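Local coordinates for protein LysR family transcriptional regulator (Vibrio vulnificus, PDB 5B7H) that probably acts as a DNA-binding transcription regulator of the LysR family, an OxyR-type protein represented by its regulatory domain, at residues A[90-96]-A[179-185]. The protein carries 1 engineered substitution. Residues are numbered along the deposited sequence; the frame is centred on the assembly and turned at random. Where two conformers were deposited one is given.
Sequences FKMVISR and NLVVIEP
Met92 to Ser95 and Leu180 to Ile183 pair as an antiparallel beta ladder in the regulatory domain, which has the periplasmic-binding-protein-like fold of LysR regulators. Met92 faces Ile183 and Ile94 faces Val181 as hydrogen-bonded pairs, each joined by two backbone bonds; the shortest runs from Val181 N to Ile94 O at 2.8 Å. Between them Val93 and Val182 form a non-hydrogen-bonded pair, where Val93 CA approaches Val181 O at 3.3 Å in a CA-H...O contact. A further bond, Arg96 N to Asn179 O (2.8 Å), carries the pairing past the strand end.

Met92, Ile94, Val181 and Ile183 share one face of the ladder. There Ile94 and Val181 run alongside each other in the same direction, with Ile94 CG1 4.1 Å from Val181 CB. Met92 and the Pro185 ring run antiparallel past each other, Met92 CG lying 4.0 Å from Pro185 CG. On the other face Val93 CG1 meets Val182 CG2, while the Lys91 side chain, bent at chi2 (-70°), runs past Val182 CG1 and brings CE to 3.8 Å from Glu184 OE1. Its NZ makes no salt bridge with that carboxylate; one water accepts from NZ and donates to Glu184 OE2 and Phe90 O, and NZ also hydrogen-bonds Gln167 OE1.

At the other end the Arg96 guanidinium carries Val181 CG2 over one face, 3.8 Å from NE, and a second water in its plane links NE to Asn179 OD1.

Strand 163-166 flanks strand 81-95 across from these partners, with backbone bonds to Lys91 and Val93. Helix 149-157 covers Val93 and Leu180, whereas the Phe90 ring packs on helix 124-132.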
ATOM      1  N   PHE A  90      -3.740  10.047 -15.797  1.00 12.15           N
ATOM      2  CA  PHE A  90      -4.082  10.632 -14.505  1.00 12.38           C
ATOM      3  C   PHE A  90      -5.542  11.060 -14.511  1.00 11.54           C
ATOM      4  O   PHE A  90      -6.071  11.535 -15.535  1.00 14.15           O
ATOM      5  CB  PHE A  90      -3.240  11.879 -14.234  1.00 13.09           C
ATOM      6  CG  PHE A  90      -1.820  11.583 -13.844  1.00 14.05           C
ATOM      7  CD1 PHE A  90      -0.773  12.041 -14.580  1.00 10.96           C
ATOM      8  CD2 PHE A  90      -1.549  10.833 -12.715  1.00 15.76           C
ATOM      9  CE1 PHE A  90       0.552  11.756 -14.209  1.00 12.15           C
ATOM     10  CE2 PHE A  90      -0.220  10.560 -12.357  1.00 19.88           C
ATOM     11  CZ  PHE A  90       0.816  11.037 -13.106  1.00 17.65           C
ATOM     12  N   LYS A  91      -6.185  10.903 -13.369  1.00 10.50           N
ATOM     13  CA  LYS A  91      -7.490  11.503 -13.144  1.00 12.47           C
ATOM     14  C   LYS A  91      -7.417  12.308 -11.860  1.00 12.67           C
ATOM     15  O   LYS A  91      -6.460  12.220 -11.094  1.00 14.57           O
ATOM     16  CB  LYS A  91      -8.542  10.416 -12.956  1.00 12.63           C
ATOM     17  CG  LYS A  91      -8.751   9.537 -14.207  1.00 13.05           C
ATOM     18  CD  LYS A  91      -9.416  10.350 -15.279  1.00 15.16           C
ATOM     19  CE  LYS A  91     -10.080   9.415 -16.281  1.00 30.22           C
ATOM     20  NZ  LYS A  91      -9.051   8.771 -17.071  1.00 26.53           N
ATOM     21  N   MET A  92      -8.414  13.146 -11.642  1.00 12.39           N
ATOM     22  CA  MET A  92      -8.592  13.747 -10.327  1.00 12.69           C
ATOM     23  C   MET A  92      -9.765  13.073  -9.630  1.00 11.15           C
ATOM     24  O   MET A  92     -10.655  12.493 -10.259  1.00 12.37           O
ATOM     25  CB  MET A  92      -8.815  15.265 -10.455  1.00 13.68           C
ATOM     26  CG  MET A  92      -7.632  15.942 -11.138  1.00 15.74           C
ATOM     27  SD  MET A  92      -7.709  17.740 -11.081  1.00 17.83           S
ATOM     28  CE  MET A  92      -7.445  17.971  -9.307  1.00 19.99           C
ATOM     29  N   VAL A  93      -9.786  13.155  -8.308  0.86 10.42           N
ATOM     30  CA  VAL A  93     -10.888  12.580  -7.556  0.86 11.78           C
ATOM     31  C   VAL A  93     -11.349  13.595  -6.520  0.86 11.42           C
ATOM     32  O   VAL A  93     -10.555  14.367  -5.980  0.86 10.83           O
ATOM     33  CB  VAL A  93     -10.550  11.238  -6.839  0.86 11.86           C
ATOM     34  CG1 VAL A  93     -10.436  10.081  -7.790  0.86 14.28           C
ATOM     35  CG2 VAL A  93      -9.256  11.393  -6.000  0.86 10.68           C
ATOM     36  N   ILE A  94     -12.641  13.588  -6.241  0.86 11.41           N
ATOM     37  CA  ILE A  94     -13.238  14.367  -5.159  0.86 11.80           C
ATOM     38  C   ILE A  94     -14.316  13.513  -4.502  0.86 12.57           C
ATOM     39  O   ILE A  94     -14.834  12.556  -5.080  0.86 12.44           O
ATOM     40  CB  ILE A  94     -13.873  15.690  -5.652  0.86 14.28           C
ATOM     41  CG1 ILE A  94     -15.059  15.415  -6.588  0.86 13.77           C
ATOM     42  CG2 ILE A  94     -12.839  16.529  -6.339  0.86 17.00           C
ATOM     43  CD1 ILE A  94     -15.737  16.714  -7.142  0.86 18.10           C
ATOM     44  N   SER A  95     -14.650  13.842  -3.268  1.00 12.20           N
ATOM     45  CA  SER A  95     -15.766  13.124  -2.670  0.51 13.62           C
ATOM     46  C   SER A  95     -17.091  13.535  -3.310  1.00 13.32           C
ATOM     47  O   SER A  95     -17.295  14.684  -3.724  1.00 14.82           O
ATOM     48  CB  SER A  95     -15.809  13.361  -1.170  0.51 13.10           C
ATOM     49  OG  SER A  95     -16.173  14.696  -0.917  0.51 13.62           O
ATOM     50  N   ARG A  96     -18.013  12.562  -3.389  1.00 14.51           N
ATOM     51  CA  ARG A  96     -19.369  12.855  -3.848  1.00 16.52           C
ATOM     52  C   ARG A  96     -19.972  14.024  -3.076  1.00 16.43           C
ATOM     53  O   ARG A  96     -20.693  14.854  -3.654  1.00 20.36           O
ATOM     54  CB  ARG A  96     -20.198  11.596  -3.596  1.00 18.74           C
ATOM     55  CG  ARG A  96     -21.652  11.686  -3.972  1.00 29.31           C
ATOM     56  CD  ARG A  96     -21.780  11.924  -5.463  1.00 26.77           C
ATOM     57  NE  ARG A  96     -21.705  10.718  -6.302  1.00 24.90           N
ATOM     58  CZ  ARG A  96     -22.151  10.711  -7.566  1.00 30.75           C
ATOM     59  NH1 ARG A  96     -22.660  11.839  -8.078  1.00 25.30           N
ATOM     60  NH2 ARG A  96     -22.098   9.608  -8.310  1.00 32.47           N
ATOM     61  N   ASN A 179     -17.085   6.421  -1.969  0.59  9.26           N
ATOM     62  CA  ASN A 179     -18.035   7.447  -2.426  0.59 10.32           C
ATOM     63  C   ASN A 179     -17.340   8.632  -3.110  0.59 10.00           C
ATOM     64  O   ASN A 179     -17.666   9.788  -2.835  0.59 10.76           O
ATOM     65  CB  ASN A 179     -18.934   7.897  -1.263  0.59 11.17           C
ATOM     66  CG  ASN A 179     -20.261   8.397  -1.729  0.59 10.90           C
ATOM     67  OD1 ASN A 179     -20.582   8.284  -2.905  0.59 16.31           O
ATOM     68  ND2 ASN A 179     -21.036   8.977  -0.832  0.59 15.70           N
ATOM     69  N   LEU A 180     -16.418   8.343  -4.046  1.00 10.43           N
ATOM     70  CA  LEU A 180     -15.634   9.341  -4.765  1.00 10.25           C
ATOM     71  C   LEU A 180     -16.145   9.485  -6.192  1.00 12.72           C
ATOM     72  O   LEU A 180     -16.859   8.620  -6.731  1.00 17.28           O
ATOM     73  CB  LEU A 180     -14.156   8.941  -4.821  1.00 10.90           C
ATOM     74  CG  LEU A 180     -13.577   8.803  -3.401  1.00 11.45           C
ATOM     75  CD1 LEU A 180     -12.244   8.118  -3.458  1.00 12.21           C
ATOM     76  CD2 LEU A 180     -13.456  10.173  -2.789  1.00 15.69           C
ATOM     77  N   VAL A 181     -15.825  10.635  -6.782  1.00 11.70           N
ATOM     78  CA  VAL A 181     -16.159  10.959  -8.170  1.00 12.28           C
ATOM     79  C   VAL A 181     -14.855  11.153  -8.916  1.00 13.83           C
ATOM     80  O   VAL A 181     -13.958  11.850  -8.426  1.00 12.38           O
ATOM     81  CB  VAL A 181     -17.003  12.241  -8.251  1.00 14.78           C
ATOM     82  CG1 VAL A 181     -17.268  12.579  -9.717  1.00 17.35           C
ATOM     83  CG2 VAL A 181     -18.342  12.003  -7.512  1.00 20.53           C
ATOM     84  N   VAL A 182     -14.748  10.545 -10.095  1.00 13.71           N
ATOM     85  CA  VAL A 182     -13.565  10.630 -10.942  1.00 13.36           C
ATOM     86  C   VAL A 182     -13.797  11.704 -11.997  1.00 14.58           C
ATOM     87  O   VAL A 182     -14.809  11.682 -12.713  1.00 17.17           O
ATOM     88  CB  VAL A 182     -13.290   9.269 -11.600  1.00 12.32           C
ATOM     89  CG1 VAL A 182     -12.124   9.372 -12.561  1.00 15.35           C
ATOM     90  CG2 VAL A 182     -12.996   8.253 -10.506  1.00 13.40           C
ATOM     91  N   ILE A 183     -12.831  12.616 -12.107  0.51 14.52           N
ATOM     92  CA  ILE A 183     -12.880  13.779 -12.978  0.51 15.23           C
ATOM     93  C   ILE A 183     -11.629  13.785 -13.853  0.51 12.54           C
ATOM     94  O   ILE A 183     -10.607  13.185 -13.520  0.51 14.94           O
ATOM     95  CB  ILE A 183     -12.976  15.084 -12.140  0.51 19.73           C
ATOM     96  CG1 ILE A 183     -14.146  14.998 -11.154  0.51 23.48           C
ATOM     97  CG2 ILE A 183     -13.182  16.287 -13.025  0.51 18.74           C
ATOM     98  CD1 ILE A 183     -15.477  14.825 -11.853  0.51 31.38           C
ATOM     99  N   GLU A 184     -11.725  14.496 -15.022  1.00 15.87           N
ATOM    100  CA  GLU A 184     -10.526  14.688 -15.821  1.00 15.25           C
ATOM    101  C   GLU A 184      -9.751  15.893 -15.304  1.00 14.95           C
ATOM    102  O   GLU A 184     -10.353  16.896 -14.920  1.00 20.32           O
ATOM    103  CB  GLU A 184     -10.932  15.003 -17.273  1.00 18.39           C
ATOM    104  CG  GLU A 184     -11.494  13.812 -17.973  1.00 21.90           C
ATOM    105  CD  GLU A 184     -10.435  12.806 -18.466  1.00 38.15           C
ATOM    106  OE1 GLU A 184     -10.853  11.804 -19.091  1.00 50.95           O
ATOM    107  OE2 GLU A 184      -9.201  13.007 -18.274  1.00 34.33           O
ATOM    108  N   PRO A 185      -8.410  15.810 -15.282  1.00 14.98           N
ATOM    109  CA  PRO A 185      -7.609  16.987 -14.931  1.00 15.02           C
ATOM    110  C   PRO A 185      -7.681  18.018 -16.036  1.00 23.58           C
ATOM    111  O   PRO A 185      -7.907  17.679 -17.215  1.00 29.63           O
ATOM    112  CB  PRO A 185      -6.179  16.423 -14.835  1.00 17.51           C
ATOM    113  CG  PRO A 185      -6.338  14.919 -14.777  1.00 29.49           C
ATOM    114  CD  PRO A 185      -7.582  14.632 -15.560  1.00 17.13           C
TER
HETATM  115  O   HOH W   1      -7.423  10.876 -17.939  1.00 38.35           O
HETATM  116  O   HOH W   2     -20.087   8.268  -5.693  1.00 44.94           O